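Local coordinates for protein catalase-3 (Neurospora crassa, PDB 4AJ9) that breaks down hydrogen peroxide into water and oxygen with the help of a bound heme, which probably protects the fungal cell from peroxide damage, at residues E324-Q329 against P369-V374; F328-I333 against Y350-T355; G362-Q367 against Q385-I390. All blocks are in the same frame, centred on the assembly; numbering follows the deposited sequence.

Contact 1. Residues E324-Q329 against P369-V374; sequences EQISFQ and PINRPV. With HEM (protoporphyrin IX containing Fe), chain Y.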
loop_
_atom_site.group_PDB
_atom_site.type_symbol
_atom_site.label_atom_id
_atom_site.label_comp_id
_atom_site.label_asym_id
_atom_site.label_seq_id
_atom_site.Cartn_x
_atom_site.Cartn_y
_atom_site.Cartn_z
ATOM N N GLU C 324 16.808 6.433 -6.149
ATOM C CA GLU C 324 15.742 5.429 -6.236
ATOM C C GLU C 324 14.339 6.047 -6.172
ATOM O O GLU C 324 13.441 5.642 -6.917
ATOM C CB GLU C 324 15.885 4.355 -5.148
ATOM C CG GLU C 324 14.920 3.178 -5.329
ATOM C CD GLU C 324 15.235 2.338 -6.565
ATOM O OE1 GLU C 324 16.375 2.443 -7.074
ATOM O OE2 GLU C 324 14.353 1.565 -7.018
ATOM N N GLN C 325 14.157 7.026 -5.286
ATOM C CA GLN C 325 12.850 7.628 -5.073
ATOM C C GLN C 325 12.435 8.672 -6.116
ATOM O O GLN C 325 11.257 8.937 -6.263
ATOM C CB GLN C 325 12.730 8.232 -3.669
ATOM C CG GLN C 325 12.600 7.195 -2.557
ATOM C CD GLN C 325 12.097 7.781 -1.236
ATOM O OE1 GLN C 325 11.172 7.246 -0.620
ATOM N NE2 GLN C 325 12.719 8.862 -0.786
ATOM N N ILE C 326 13.377 9.277 -6.829
ATOM C CA ILE C 326 12.981 10.303 -7.792
ATOM C C ILE C 326 11.986 9.745 -8.826
ATOM O O ILE C 326 12.155 8.635 -9.327
ATOM C CB ILE C 326 14.178 10.992 -8.484
ATOM C CG1 ILE C 326 13.718 12.310 -9.127
ATOM C CG2 ILE C 326 14.863 10.030 -9.470
ATOM C CD1 ILE C 326 14.868 13.200 -9.687
ATOM N N SER C 327 10.950 10.528 -9.118
ATOM C CA SER C 327 9.830 10.085 -9.948
ATOM C C SER C 327 9.701 10.996 -11.160
ATOM O O SER C 327 9.107 12.081 -11.054
ATOM C CB SER C 327 8.526 10.178 -9.141
ATOM O OG SER C 327 8.542 9.321 -8.012
ATOM N N PHE C 328 10.243 10.577 -12.301
ATOM C CA PHE C 328 10.177 11.393 -13.518
ATOM C C PHE C 328 8.815 11.248 -14.182
ATOM O O PHE C 328 8.148 10.226 -14.017
ATOM C CB PHE C 328 11.267 10.986 -14.515
ATOM C CG PHE C 328 12.665 11.370 -14.095
ATOM C CD1 PHE C 328 13.170 12.638 -14.381
ATOM C CD2 PHE C 328 13.487 10.453 -13.457
ATOM C CE1 PHE C 328 14.458 12.980 -14.006
ATOM C CE2 PHE C 328 14.777 10.803 -13.080
ATOM C CZ PHE C 328 15.254 12.065 -13.361
ATOM N N GLN C 329 8.413 12.274 -14.930
ATOM C CA GLN C 329 7.168 12.249 -15.701
ATOM C C GLN C 329 7.272 13.168 -16.919
ATOM O O GLN C 329 7.621 14.344 -16.781
ATOM C CB GLN C 329 5.993 12.763 -14.875
ATOM C CG GLN C 329 5.567 11.942 -13.663
ATOM C CD GLN C 329 4.282 12.510 -13.076
ATOM O OE1 GLN C 329 3.337 12.780 -13.806
ATOM N NE2 GLN C 329 4.258 12.725 -11.765
ATOM N N PRO C 369 11.592 14.995 -0.745
ATOM C CA PRO C 369 12.579 16.052 -1.008
ATOM C C PRO C 369 13.083 16.067 -2.453
ATOM O O PRO C 369 13.167 17.140 -3.057
ATOM C CB PRO C 369 13.705 15.716 -0.033
ATOM C CG PRO C 369 12.975 15.065 1.136
ATOM C CD PRO C 369 11.907 14.224 0.471
ATOM N N ILE C 370 13.404 14.904 -3.008
ATOM C CA ILE C 370 13.988 14.861 -4.358
ATOM C C ILE C 370 12.971 15.209 -5.456
ATOM O O ILE C 370 13.352 15.639 -6.545
ATOM C CB ILE C 370 14.670 13.489 -4.658
ATOM C CG1 ILE C 370 15.519 13.558 -5.937
ATOM C CG2 ILE C 370 13.642 12.376 -4.742
ATOM C CD1 ILE C 370 16.825 14.357 -5.784
ATOM N N ASN C 371 11.680 15.039 -5.161
ATOM C CA ASN C 371 10.617 15.393 -6.105
ATOM C C ASN C 371 10.077 16.821 -5.966
ATOM O O ASN C 371 9.462 17.345 -6.889
ATOM C CB ASN C 371 9.462 14.398 -6.007
ATOM C CG ASN C 371 9.790 13.074 -6.653
ATOM O OD1 ASN C 371 10.480 13.027 -7.672
ATOM N ND2 ASN C 371 9.303 11.988 -6.063
ATOM N N ARG C 372 10.286 17.450 -4.810
ATOM C CA ARG C 372 9.758 18.801 -4.613
ATOM C C ARG C 372 10.299 19.787 -5.638
ATOM O O ARG C 372 11.484 19.759 -5.973
ATOM C CB ARG C 372 10.096 19.324 -3.212
ATOM C CG ARG C 372 9.410 18.605 -2.081
ATOM C CD ARG C 372 9.724 19.302 -0.774
ATOM N NE ARG C 372 9.276 20.691 -0.818
ATOM C CZ ARG C 372 9.226 21.491 0.240
ATOM N NH1 ARG C 372 9.597 21.036 1.429
ATOM N NH2 ARG C 372 8.804 22.741 0.111
ATOM N N PRO C 373 9.429 20.679 -6.134
ATOM C CA PRO C 373 9.894 21.793 -6.965
ATOM C C PRO C 373 10.563 22.821 -6.074
ATOM O O PRO C 373 10.384 22.737 -4.861
ATOM C CB PRO C 373 8.593 22.377 -7.524
ATOM C CG PRO C 373 7.590 22.104 -6.446
ATOM C CD PRO C 373 7.977 20.731 -5.902
ATOM N N VAL C 374 11.323 23.752 -6.654
ATOM C CA VAL C 374 11.864 24.876 -5.888
ATOM C C VAL C 374 10.928 26.094 -5.923
ATOM O O VAL C 374 11.156 27.072 -5.226
ATOM C CB VAL C 374 13.265 25.304 -6.383
ATOM C CG1 VAL C 374 14.283 24.181 -6.156
ATOM C CG2 VAL C 374 13.219 25.706 -7.844
HETATM C CHA HEM Y . 10.501 4.856 -17.109
HETATM C CHB HEM Y . 12.126 6.766 -21.280
HETATM C CHC HEM Y . 8.190 5.072 -23.539
HETATM C CHD HEM Y . 6.205 3.973 -19.259
HETATM C C1A HEM Y . 11.315 5.483 -18.037
HETATM C C2A HEM Y . 12.634 6.055 -17.793
HETATM C C3A HEM Y . 13.083 6.566 -18.952
HETATM C C4A HEM Y . 12.061 6.357 -19.960
HETATM C CMA HEM Y . 14.433 7.280 -19.205
HETATM C CAA HEM Y . 13.389 6.016 -16.437
HETATM C CBA HEM Y . 13.262 7.332 -15.677
HETATM C CGA HEM Y . 14.107 7.245 -14.433
HETATM O O1A HEM Y . 13.537 7.154 -13.319
HETATM O O2A HEM Y . 15.361 7.257 -14.555
HETATM C C1B HEM Y . 11.171 6.524 -22.249
HETATM C C2B HEM Y . 11.185 7.039 -23.607
HETATM C C3B HEM Y . 10.108 6.555 -24.244
HETATM C C4B HEM Y . 9.369 5.743 -23.298
HETATM C CMB HEM Y . 12.306 7.959 -24.146
HETATM C CAB HEM Y . 9.630 6.819 -25.692
HETATM C CBB HEM Y . 9.970 7.946 -26.328
HETATM C C1C HEM Y . 7.289 4.711 -22.567
HETATM C C2C HEM Y . 5.877 4.422 -22.771
HETATM C C3C HEM Y . 5.357 4.102 -21.582
HETATM C C4C HEM Y . 6.395 4.222 -20.591
HETATM C CMC HEM Y . 5.149 4.432 -24.128
HETATM C CAC HEM Y . 3.904 3.758 -21.234
HETATM C CBC HEM Y . 2.915 4.331 -21.922
HETATM C C1D HEM Y . 7.159 4.088 -18.291
HETATM C C2D HEM Y . 6.929 3.811 -16.897
HETATM C C3D HEM Y . 8.268 4.084 -16.227
HETATM C C4D HEM Y . 9.167 4.506 -17.279
HETATM C CMD HEM Y . 5.605 3.341 -16.258
HETATM C CAD HEM Y . 8.589 3.957 -14.729
HETATM C CBD HEM Y . 8.460 5.353 -14.130
HETATM C CGD HEM Y . 8.643 5.278 -12.638
HETATM O O1D HEM Y . 8.975 6.324 -12.031
HETATM O O2D HEM Y . 8.487 4.168 -12.067
HETATM N NA HEM Y . 11.004 5.692 -19.365
HETATM N NB HEM Y . 10.051 5.747 -22.101
HETATM N NC HEM Y . 7.564 4.582 -21.223
HETATM N ND HEM Y . 8.472 4.497 -18.482
HETATM FE FE HEM Y . 9.265 5.236 -20.284
#

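Contact 2. Residues F328-I333 against Y350-T355; sequences FQPGHI and YSYLDT. With HEM (protoporphyrin IX containing Fe), chain Y.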
loop_
_atom_site.group_PDB
_atom_site.type_symbol
_atom_site.label_atom_id
_atom_site.label_comp_id
_atom_site.label_asym_id
_atom_site.label_seq_id
_atom_site.Cartn_x
_atom_site.Cartn_y
_atom_site.Cartn_z
ATOM N N PHE C 328 10.243 10.577 -12.301
ATOM C CA PHE C 328 10.177 11.393 -13.518
ATOM C C PHE C 328 8.815 11.248 -14.182
ATOM O O PHE C 328 8.148 10.226 -14.017
ATOM C CB PHE C 328 11.267 10.986 -14.515
ATOM C CG PHE C 328 12.665 11.370 -14.095
ATOM C CD1 PHE C 328 13.170 12.638 -14.381
ATOM C CD2 PHE C 328 13.487 10.453 -13.457
ATOM C CE1 PHE C 328 14.458 12.980 -14.006
ATOM C CE2 PHE C 328 14.777 10.803 -13.080
ATOM C CZ PHE C 328 15.254 12.065 -13.361
ATOM N N GLN C 329 8.413 12.274 -14.930
ATOM C CA GLN C 329 7.168 12.249 -15.701
ATOM C C GLN C 329 7.272 13.168 -16.919
ATOM O O GLN C 329 7.621 14.344 -16.781
ATOM C CB GLN C 329 5.993 12.763 -14.875
ATOM C CG GLN C 329 5.567 11.942 -13.663
ATOM C CD GLN C 329 4.282 12.510 -13.076
ATOM O OE1 GLN C 329 3.337 12.780 -13.806
ATOM N NE2 GLN C 329 4.258 12.725 -11.765
ATOM N N PRO C 330 6.945 12.647 -18.113
ATOM C CA PRO C 330 6.879 13.543 -19.269
ATOM C C PRO C 330 5.717 14.518 -19.104
ATOM O O PRO C 330 5.658 15.519 -19.821
ATOM C CB PRO C 330 6.639 12.595 -20.449
ATOM C CG PRO C 330 6.944 11.250 -19.948
ATOM C CD PRO C 330 6.699 11.247 -18.480
ATOM N N GLY C 331 4.820 14.263 -18.149
ATOM C CA GLY C 331 3.744 15.211 -17.883
ATOM C C GLY C 331 4.221 16.390 -17.043
ATOM O O GLY C 331 3.491 17.354 -16.802
ATOM N N HIS C 332 5.449 16.297 -16.553
ATOM C CA HIS C 332 6.035 17.423 -15.841
ATOM C C HIS C 332 6.394 18.478 -16.871
ATOM O O HIS C 332 7.527 18.519 -17.370
ATOM C CB HIS C 332 7.271 16.980 -15.069
ATOM C CG HIS C 332 6.965 16.330 -13.756
ATOM N ND1 HIS C 332 7.905 15.612 -13.046
ATOM C CD2 HIS C 332 5.835 16.314 -13.010
ATOM C CE1 HIS C 332 7.361 15.170 -11.923
ATOM N NE2 HIS C 332 6.109 15.588 -11.874
ATOM N N ILE C 333 5.419 19.315 -17.214
ATOM C CA ILE C 333 5.617 20.313 -18.266
ATOM C C ILE C 333 5.435 21.707 -17.690
ATOM O O ILE C 333 4.833 21.862 -16.626
ATOM C CB ILE C 333 4.658 20.060 -19.459
ATOM C CG1 ILE C 333 5.081 20.858 -20.700
ATOM C CG2 ILE C 333 3.194 20.341 -19.076
ATOM C CD1 ILE C 333 4.425 20.339 -21.987
ATOM N N TYR C 350 -0.187 9.592 -19.145
ATOM C CA TYR C 350 -1.005 8.835 -18.194
ATOM C C TYR C 350 -0.185 7.882 -17.312
ATOM O O TYR C 350 -0.290 7.905 -16.067
ATOM C CB TYR C 350 -2.090 8.051 -18.937
ATOM C CG TYR C 350 -2.716 6.991 -18.062
ATOM C CD1 TYR C 350 -3.743 7.309 -17.188
ATOM C CD2 TYR C 350 -2.258 5.678 -18.089
ATOM C CE1 TYR C 350 -4.315 6.344 -16.357
ATOM C CE2 TYR C 350 -2.835 4.696 -17.264
ATOM C CZ TYR C 350 -3.853 5.041 -16.404
ATOM O OH TYR C 350 -4.418 4.085 -15.583
ATOM N N SER C 351 0.638 7.067 -17.969
ATOM C CA SER C 351 1.387 5.975 -17.339
ATOM C C SER C 351 2.377 6.395 -16.235
ATOM O O SER C 351 2.502 5.709 -15.227
ATOM C CB SER C 351 2.116 5.167 -18.428
ATOM O OG SER C 351 2.938 4.154 -17.882
ATOM N N TYR C 352 3.089 7.501 -16.431
ATOM C CA TYR C 352 4.097 7.943 -15.463
ATOM C C TYR C 352 3.491 8.566 -14.212
ATOM O O TYR C 352 4.089 8.509 -13.138
ATOM C CB TYR C 352 5.076 8.940 -16.077
ATOM C CG TYR C 352 6.041 8.380 -17.083
ATOM C CD1 TYR C 352 5.595 7.926 -18.315
ATOM C CD2 TYR C 352 7.406 8.362 -16.825
ATOM C CE1 TYR C 352 6.473 7.449 -19.251
ATOM C CE2 TYR C 352 8.301 7.883 -17.757
ATOM C CZ TYR C 352 7.829 7.440 -18.967
ATOM O OH TYR C 352 8.688 6.972 -19.907
ATOM N N LEU C 353 2.323 9.183 -14.342
ATOM C CA LEU C 353 1.640 9.644 -13.148
ATOM C C LEU C 353 1.099 8.441 -12.387
ATOM O O LEU C 353 1.296 8.314 -11.179
ATOM C CB LEU C 353 0.514 10.617 -13.479
ATOM C CG LEU C 353 -0.284 11.089 -12.258
ATOM C CD1 LEU C 353 0.585 11.978 -11.358
ATOM C CD2 LEU C 353 -1.562 11.823 -12.688
ATOM N N ASP C 354 0.432 7.542 -13.106
ATOM C CA ASP C 354 -0.229 6.397 -12.474
ATOM C C ASP C 354 0.772 5.470 -11.783
ATOM O O ASP C 354 0.534 5.009 -10.675
ATOM C CB ASP C 354 -1.021 5.615 -13.523
ATOM C CG ASP C 354 -1.471 4.260 -13.023
ATOM O OD1 ASP C 354 -2.105 4.203 -11.954
ATOM O OD2 ASP C 354 -1.155 3.248 -13.683
ATOM N N THR C 355 1.896 5.202 -12.442
ATOM C CA THR C 355 2.868 4.245 -11.906
ATOM C C THR C 355 3.499 4.691 -10.577
ATOM O O THR C 355 3.953 3.850 -9.784
ATOM C CB THR C 355 3.972 3.914 -12.924
ATOM O OG1 THR C 355 4.609 2.678 -12.565
ATOM C CG2 THR C 355 5.003 5.035 -12.971
HETATM C CHA HEM Y . 10.501 4.856 -17.109
HETATM C CHB HEM Y . 12.126 6.766 -21.280
HETATM C CHC HEM Y . 8.190 5.072 -23.539
HETATM C CHD HEM Y . 6.205 3.973 -19.259
HETATM C C1A HEM Y . 11.315 5.483 -18.037
HETATM C C2A HEM Y . 12.634 6.055 -17.793
HETATM C C3A HEM Y . 13.083 6.566 -18.952
HETATM C C4A HEM Y . 12.061 6.357 -19.960
HETATM C CMA HEM Y . 14.433 7.280 -19.205
HETATM C CAA HEM Y . 13.389 6.016 -16.437
HETATM C CBA HEM Y . 13.262 7.332 -15.677
HETATM C CGA HEM Y . 14.107 7.245 -14.433
HETATM O O1A HEM Y . 13.537 7.154 -13.319
HETATM O O2A HEM Y . 15.361 7.257 -14.555
HETATM C C1B HEM Y . 11.171 6.524 -22.249
HETATM C C2B HEM Y . 11.185 7.039 -23.607
HETATM C C3B HEM Y . 10.108 6.555 -24.244
HETATM C C4B HEM Y . 9.369 5.743 -23.298
HETATM C CMB HEM Y . 12.306 7.959 -24.146
HETATM C CAB HEM Y . 9.630 6.819 -25.692
HETATM C CBB HEM Y . 9.970 7.946 -26.328
HETATM C C1C HEM Y . 7.289 4.711 -22.567
HETATM C C2C HEM Y . 5.877 4.422 -22.771
HETATM C C3C HEM Y . 5.357 4.102 -21.582
HETATM C C4C HEM Y . 6.395 4.222 -20.591
HETATM C CMC HEM Y . 5.149 4.432 -24.128
HETATM C CAC HEM Y . 3.904 3.758 -21.234
HETATM C CBC HEM Y . 2.915 4.331 -21.922
HETATM C C1D HEM Y . 7.159 4.088 -18.291
HETATM C C2D HEM Y . 6.929 3.811 -16.897
HETATM C C3D HEM Y . 8.268 4.084 -16.227
HETATM C C4D HEM Y . 9.167 4.506 -17.279
HETATM C CMD HEM Y . 5.605 3.341 -16.258
HETATM C CAD HEM Y . 8.589 3.957 -14.729
HETATM C CBD HEM Y . 8.460 5.353 -14.130
HETATM C CGD HEM Y . 8.643 5.278 -12.638
HETATM O O1D HEM Y . 8.975 6.324 -12.031
HETATM O O2D HEM Y . 8.487 4.168 -12.067
HETATM N NA HEM Y . 11.004 5.692 -19.365
HETATM N NB HEM Y . 10.051 5.747 -22.101
HETATM N NC HEM Y . 7.564 4.582 -21.223
HETATM N ND HEM Y . 8.472 4.497 -18.482
HETATM FE FE HEM Y . 9.265 5.236 -20.284
#

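Contact 3. Residues G362-Q367 against Q385-I390; sequences GPNFEQ and QGQAWI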
loop_
_atom_site.group_PDB
_atom_site.type_symbol
_atom_site.label_atom_id
_atom_site.label_comp_id
_atom_site.label_asym_id
_atom_site.label_seq_id
_atom_site.Cartn_x
_atom_site.Cartn_y
_atom_site.Cartn_z
ATOM N N GLY C 362 1.091 5.797 -2.615
ATOM C CA GLY C 362 0.452 6.985 -2.092
ATOM C C GLY C 362 0.536 8.109 -3.103
ATOM O O GLY C 362 1.347 8.066 -4.018
ATOM N N PRO C 363 -0.319 9.119 -2.943
ATOM C CA PRO C 363 -0.482 10.217 -3.888
ATOM C C PRO C 363 0.399 11.417 -3.569
ATOM O O PRO C 363 0.364 12.393 -4.311
ATOM C CB PRO C 363 -1.953 10.592 -3.689
ATOM C CG PRO C 363 -2.153 10.378 -2.233
ATOM C CD PRO C 363 -1.332 9.169 -1.878
ATOM N N ASN C 364 1.172 11.356 -2.487
ATOM C CA ASN C 364 1.981 12.502 -2.077
ATOM C C ASN C 364 3.467 12.414 -2.423
ATOM O O ASN C 364 4.291 13.095 -1.813
ATOM C CB ASN C 364 1.778 12.787 -0.581
ATOM C CG ASN C 364 0.430 13.439 -0.306
ATOM O OD1 ASN C 364 0.093 14.445 -0.932
ATOM N ND2 ASN C 364 -0.358 12.855 0.606
ATOM N N PHE C 365 3.803 11.596 -3.415
ATOM C CA PHE C 365 5.199 11.407 -3.813
ATOM C C PHE C 365 5.855 12.703 -4.280
ATOM O O PHE C 365 7.086 12.819 -4.242
ATOM C CB PHE C 365 5.298 10.336 -4.910
ATOM C CG PHE C 365 4.349 10.563 -6.036
ATOM C CD1 PHE C 365 4.698 11.378 -7.092
ATOM C CD2 PHE C 365 3.077 9.995 -6.012
ATOM C CE1 PHE C 365 3.806 11.608 -8.126
ATOM C CE2 PHE C 365 2.184 10.221 -7.027
ATOM C CZ PHE C 365 2.543 11.030 -8.091
ATOM N N GLU C 366 5.068 13.696 -4.710
ATOM C CA GLU C 366 5.702 14.957 -5.127
ATOM C C GLU C 366 6.242 15.735 -3.922
ATOM O O GLU C 366 6.976 16.708 -4.090
ATOM C CB GLU C 366 4.773 15.853 -5.972
ATOM C CG GLU C 366 4.210 15.204 -7.252
ATOM C CD GLU C 366 5.217 15.108 -8.393
ATOM O OE1 GLU C 366 6.393 14.751 -8.167
ATOM O OE2 GLU C 366 4.830 15.393 -9.543
ATOM N N GLN C 367 5.880 15.299 -2.718
ATOM C CA GLN C 367 6.353 15.934 -1.491
ATOM C C GLN C 367 7.721 15.422 -1.022
ATOM O O GLN C 367 8.356 16.043 -0.167
ATOM C CB GLN C 367 5.306 15.798 -0.374
ATOM C CG GLN C 367 3.973 16.441 -0.710
ATOM C CD GLN C 367 3.015 16.468 0.469
ATOM O OE1 GLN C 367 3.072 15.615 1.353
ATOM N NE2 GLN C 367 2.128 17.463 0.488
ATOM N N GLN C 385 -2.295 9.566 1.786
ATOM C CA GLN C 385 -1.274 8.884 2.579
ATOM C C GLN C 385 -0.000 9.720 2.680
ATOM O O GLN C 385 0.486 10.276 1.687
ATOM C CB GLN C 385 -0.949 7.514 1.952
ATOM C CG GLN C 385 -0.513 6.439 2.942
ATOM C CD GLN C 385 -1.637 5.981 3.871
ATOM O OE1 GLN C 385 -2.403 5.070 3.548
ATOM N NE2 GLN C 385 -1.733 6.610 5.034
ATOM N N GLY C 386 0.534 9.829 3.886
ATOM C CA GLY C 386 1.841 10.429 4.061
ATOM C C GLY C 386 1.868 11.949 3.954
ATOM O O GLY C 386 2.944 12.528 3.835
ATOM N N GLN C 387 0.698 12.594 3.999
ATOM C CA GLN C 387 0.616 14.051 3.872
ATOM C C GLN C 387 1.658 14.732 4.758
ATOM O O GLN C 387 1.616 14.610 5.974
ATOM C CB GLN C 387 -0.799 14.561 4.218
ATOM C CG GLN C 387 -0.921 16.098 4.239
ATOM C CD GLN C 387 -0.569 16.734 2.889
ATOM O OE1 GLN C 387 0.388 17.509 2.780
ATOM N NE2 GLN C 387 -1.336 16.393 1.853
ATOM N N ALA C 388 2.599 15.446 4.154
ATOM C CA ALA C 388 3.723 15.969 4.928
ATOM C C ALA C 388 3.596 17.435 5.324
ATOM O O ALA C 388 4.465 17.969 6.026
ATOM C CB ALA C 388 5.051 15.730 4.187
ATOM N N TRP C 389 2.533 18.089 4.870
ATOM C CA TRP C 389 2.351 19.503 5.181
ATOM C C TRP C 389 1.131 19.706 6.059
ATOM O O TRP C 389 0.311 18.797 6.216
ATOM C CB TRP C 389 2.188 20.326 3.893
ATOM C CG TRP C 389 3.277 20.112 2.896
ATOM C CD1 TRP C 389 4.522 19.598 3.132
ATOM C CD2 TRP C 389 3.219 20.400 1.494
ATOM N NE1 TRP C 389 5.240 19.537 1.959
ATOM C CE2 TRP C 389 4.466 20.032 0.939
ATOM C CE3 TRP C 389 2.232 20.929 0.652
ATOM C CZ2 TRP C 389 4.754 20.173 -0.423
ATOM C CZ3 TRP C 389 2.516 21.073 -0.700
ATOM C CH2 TRP C 389 3.775 20.693 -1.225
ATOM N N ILE C 390 1.020 20.909 6.620
ATOM C CA ILE C 390 -0.174 21.343 7.319
ATOM C C ILE C 390 -0.723 22.582 6.626
ATOM O O ILE C 390 -0.151 23.669 6.715
ATOM C CB ILE C 390 0.113 21.626 8.805
ATOM C CG1 ILE C 390 0.485 20.321 9.513
ATOM C CG2 ILE C 390 -1.103 22.228 9.473
ATOM C CD1 ILE C 390 1.109 20.509 10.866
HETATM O O HOH W 1 1.928 9.388 -0.565
HETATM O O HOH W 2 7.843 17.989 1.871
HETATM O O HOH W 3 4.550 13.316 1.712
#

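Contact 1. Residues E324-Q329 against P369-V374
The side-chain oxygen of Asn371 accepts two hydrogen bonds. The backbone N of Ser327 donates to Asn371 OD1 at 2.9 Å, an almost straight bond (162°) that lies in the carbonyl plane on a lone pair, and Arg125 from strand 121-128 gives OD1 a second hydrogen bond. The other end of the same amide makes a weak, bent bond, Asn371 ND2 to Ser327 OG at 3.4 Å; the stronger mate of that hydroxyl is Gln356 of helix 343-360, while ND2 also donates to the carbonyl of Phe365. With partners on both its oxygen and its nitrogen, the amide has its flip state fixed. CG of Asn371 stands beside its own backbone N, opposite the carbonyl carbon (chi1 -75°), which swings the amide across to Ser327.

Next to this polar pair, Ile326 and Ile370 meet at about a right angle. CD1 of Ile326 touches CG1 of Ile370 at 3.8 Å, and the other branch of Ile370, CG2, rests 3.7 Å from the backbone N of Ile326. CG1 of Ile326 also packs 3.6 Å from Asn371 OD1, so that aliphatic carbon flanks the buried bond. Beyond it the chain turns to the heme, where an edge of the Phe328 ring brings CD2 within 3.3 Å of propionate oxygen O1A.

The chemistry is that of a buried loop pinned through its backbone: one asparagine stands in for a regular backbone partner of 324-329, and its buried OD1 is satisfied by the Ser327 N-H and by the Arg125 guanidinium, whose charge probably stabilises the negative end of the carbonyl.

Contact 2. Residues F328-I333 against Y350-T355
Tyr352, the first residue of 350-355 to meet the 328-333 loop, is clamped between that loop and the heme. CG of Tyr352 lies opposite its carbonyl carbon (chi1 -71°), which directs the phenol at the metal: OH binds the heme iron at 1.9 Å as the axial ligand and also takes a hydrogen bond from Arg348, one helical turn earlier. Pro330 covers one face of the Tyr352 ring in a CH-pi contact, its CD 3.4 Å from the ring centroid and 17° off the normal; heme C1D lies over the opposite face, offset toward the rim. The carbonyl of Phe328 sits at the edge of the same ring, its O 3.5 Å from Tyr352 CD2. The extended Gln329 side chain runs past Tyr352 in the opposite sense and ends at Leu353, Gln329 OE1 being 3.6 Å from Leu353 CB. Farther along the helix, Thr355 CG2 packs against propionate carbon CBD of the heme at 3.7 Å.

The loop is shaped by a type I turn from Gln329 to His332. It lies between helix 343-360, which carries the iron ligand, and strand 131-138, whose Val136 touches Phe328, Pro330 and Tyr352, while Asp134 of that strand receives hydrogen bonds from Gln329 N and His332 ND1.

Contact 3. Residues G362-Q367 against Q385-I390
Gln367 reaches across to 385-390 with both ends of its amide engaged. OE1 accepts from the backbone N of Ala388 at 2.8 Å, the donor tilted from the carbonyl plane, and takes a further bond from a water that also donates to Gly386 O. NE2 gives a nearly straight bond (172°) to Gln387 OE1 at 2.9 Å, with this acceptor lying in the plane of the Gln367 amide. Gln387 OE1 has a second donor, Trp389 N at 3.1 Å, on a lone pair, while Gln387 NE2 turns back to the carbonyl of Asp383. Extended beyond CG (chi2 -172°), the Gln367 chain lays its amide over one face of the Trp389 indole, NE2 3.3 Å from CD2 and the two planes 33° apart, with CG completing a CH-pi contact on the six-membered ring. Another water joins Gln367 O to Trp389 NE1, satisfying the indole N-H. An alanine in place of Gln367 is likely to leave Ala388 N without its side-chain acceptor, Gln387 OE1 with one donor fewer and the indole face without its amide cover.

At the other end, Asn364 ND2 donates to Gln385 O at 2.9 Å, approaching from above the carbonyl plane, and also to Asp383 O. Water bridges the same Gln385 oxygen to Asn364 N. Asn364 OD1 takes its bond from His53 of the second subunit, and Gln385 NE2 reaches Arg359 O there.

The arrangement is one of side-chain amides and waters bracing two irregular loop segments, here within the long excursion following helix 343-360 of the catalase domain, where it packs against a neighbouring subunit of the tetramer.

Contacts 1 and 2 share Phe328 and Gln329, and their centres lie 12 Å apart; both reach the heme, contact 1 at a propionate and contact 2 at the iron itself. Contact 3 lies away from the active site, its centre 12 Å from that of contact 1 and 17 Å from that of contact 2, yet is tied to both. The bond from Asn371 ND2 of contact 1 to Phe365 O measures 3.0 Å, and His332 NE2 of contact 2 is hydrogen-bonded to Glu366 OE2 at 2.7 Å. Residues 365 and 366 thus join 369-374 and 328-333, and all three contacts also touch the second subunit.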